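Local coordinates for protein gene product PA4716 (Pseudomonas aeruginosa, PDB 1U0K) that is of unknown function but belongs to the PhzF family and probably acts as an isomerase, perhaps an epimerase, at residues P227-L232 with V260-D265. Residues are numbered along the deposited sequence; the frame is centred on the assembly and turned at random.
Sequences PVAAYL and VQVATD
Ala229, on the helix 222-234, sets its single methyl against two valines of the strand 256-262, Val260 and Val262, whose CB atoms both point toward the helix. Ala229 CB lies 3.7 Å from Val260 CB, so it meets the branch point of that valine rather than one methyl end. Val260 CG1 lies beside the backbone N (chi1 -66°), anti to the carbonyl carbon, leaving CG2 between the two, and Ala229 CB touches both methyls.

In Val262, CG1 is anti to the backbone N (chi1 -178°), leaving CG2 beside that N to do the touching: Val262 CG2 rests 3.6 Å from Ala229 O. It also comes near Ala230 CA. Alanine suits both helix positions because so short a side chain lets the strand come close; the axes of 227-232 and 260-262 approach to 7.9 Å, crossing at -49°. Beta-branched valine suits an extended strand and brings compact apolar bulk. Ala230 turns its own methyl to Ala127 and Phe129, while Phe244, on the neighbouring antiparallel strand 244-248, packs on Val260. No hydrogen bond joins the two segments; the small, buried contact, away from the predicted active site, is consistent with packing by shape and burial of apolar surface, one part of the helix's wider core contacts.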
loop_
_atom_site.group_PDB
_atom_site.type_symbol
_atom_site.label_atom_id
_atom_site.label_comp_id
_atom_site.label_asym_id
_atom_site.label_seq_id
_atom_site.Cartn_x
_atom_site.Cartn_y
_atom_site.Cartn_z
ATOM N N PRO A 227 10.639 -7.379 21.434
ATOM C CA PRO A 227 11.541 -8.535 21.341
ATOM C C PRO A 227 12.994 -8.162 21.111
ATOM O O PRO A 227 13.867 -8.762 21.741
ATOM C CB PRO A 227 10.986 -9.302 20.145
ATOM C CG PRO A 227 9.523 -9.005 20.190
ATOM C CD PRO A 227 9.432 -7.575 20.610
ATOM N N VAL A 228 13.252 -7.206 20.228
ATOM C CA VAL A 228 14.617 -6.789 19.936
ATOM C C VAL A 228 15.263 -6.214 21.191
ATOM O O VAL A 228 16.398 -6.570 21.522
ATOM C CB VAL A 228 14.689 -5.760 18.766
ATOM C CG1 VAL A 228 16.039 -5.058 18.711
ATOM C CG2 VAL A 228 14.421 -6.453 17.433
ATOM N N ALA A 229 14.545 -5.335 21.884
ATOM C CA ALA A 229 15.052 -4.714 23.102
ATOM C C ALA A 229 15.371 -5.766 24.144
ATOM O O ALA A 229 16.416 -5.690 24.787
ATOM C CB ALA A 229 14.048 -3.719 23.660
ATOM N N ALA A 230 14.473 -6.737 24.307
ATOM C CA ALA A 230 14.637 -7.797 25.302
ATOM C C ALA A 230 15.826 -8.684 24.953
ATOM O O ALA A 230 16.533 -9.147 25.847
ATOM C CB ALA A 230 13.381 -8.634 25.413
ATOM N N TYR A 231 16.035 -8.905 23.658
ATOM C CA TYR A 231 17.152 -9.703 23.158
ATOM C C TYR A 231 18.480 -9.030 23.463
ATOM O O TYR A 231 19.393 -9.661 24.000
ATOM C CB TYR A 231 17.032 -9.906 21.642
ATOM C CG TYR A 231 18.166 -10.704 21.022
ATOM C CD1 TYR A 231 18.047 -12.071 20.822
ATOM C CD2 TYR A 231 19.341 -10.083 20.627
ATOM C CE1 TYR A 231 19.081 -12.806 20.263
ATOM C CE2 TYR A 231 20.386 -10.807 20.067
ATOM C CZ TYR A 231 20.246 -12.164 19.893
ATOM O OH TYR A 231 21.289 -12.874 19.328
ATOM N N LEU A 232 18.592 -7.755 23.103
ATOM C CA LEU A 232 19.819 -6.999 23.319
ATOM C C LEU A 232 20.189 -6.979 24.803
ATOM O O LEU A 232 21.343 -7.163 25.154
ATOM C CB LEU A 232 19.700 -5.578 22.757
ATOM C CG LEU A 232 19.575 -5.473 21.230
ATOM C CD1 LEU A 232 19.193 -4.073 20.809
ATOM C CD2 LEU A 232 20.872 -5.886 20.537
ATOM N N VAL A 260 12.943 2.348 23.426
ATOM C CA VAL A 260 12.733 1.069 24.090
ATOM C C VAL A 260 13.415 1.048 25.454
ATOM O O VAL A 260 14.343 1.803 25.697
ATOM C CB VAL A 260 13.246 -0.110 23.234
ATOM C CG1 VAL A 260 12.412 -0.246 21.962
ATOM C CG2 VAL A 260 14.732 0.053 22.879
ATOM N N GLN A 261 12.924 0.184 26.333
ATOM C CA GLN A 261 13.543 -0.033 27.640
ATOM C C GLN A 261 13.077 -1.349 28.241
ATOM O O GLN A 261 11.919 -1.736 28.091
ATOM C CB GLN A 261 13.225 1.123 28.589
ATOM C CG GLN A 261 11.753 1.250 28.929
ATOM C CD GLN A 261 11.434 2.533 29.652
ATOM O OE1 GLN A 261 11.676 2.649 30.855
ATOM N NE2 GLN A 261 10.877 3.505 28.927
ATOM N N VAL A 262 13.994 -2.049 28.904
ATOM C CA VAL A 262 13.675 -3.279 29.613
ATOM C C VAL A 262 13.862 -3.005 31.105
ATOM O O VAL A 262 14.908 -2.517 31.515
ATOM C CB VAL A 262 14.594 -4.440 29.166
ATOM C CG1 VAL A 262 14.223 -5.736 29.886
ATOM C CG2 VAL A 262 14.530 -4.619 27.648
ATOM N N ALA A 263 12.842 -3.299 31.900
ATOM C CA ALA A 263 12.880 -3.064 33.342
ATOM C C ALA A 263 13.574 -4.227 34.052
ATOM O O ALA A 263 14.003 -5.192 33.413
ATOM C CB ALA A 263 11.470 -2.887 33.878
ATOM N N THR A 264 13.670 -4.137 35.377
ATOM C CA THR A 264 14.218 -5.227 36.184
ATOM C C THR A 264 13.252 -6.419 36.194
ATOM O O THR A 264 13.673 -7.574 36.286
ATOM C CB THR A 264 14.509 -4.747 37.627
ATOM O OG1 THR A 264 15.313 -3.557 37.596
ATOM C CG2 THR A 264 15.378 -5.752 38.378
ATOM N N ASP A 265 11.960 -6.121 36.061
ATOM C CA ASP A 265 10.899 -7.129 36.057
ATOM C C ASP A 265 10.994 -8.018 34.815
ATOM O O ASP A 265 10.523 -9.152 34.817
ATOM C CB ASP A 265 9.495 -6.482 36.064
ATOM C CG ASP A 265 9.452 -5.109 36.751
ATOM O OD1 ASP A 265 8.423 -4.415 36.590
ATOM O OD2 ASP A 265 10.373 -4.632 37.456
#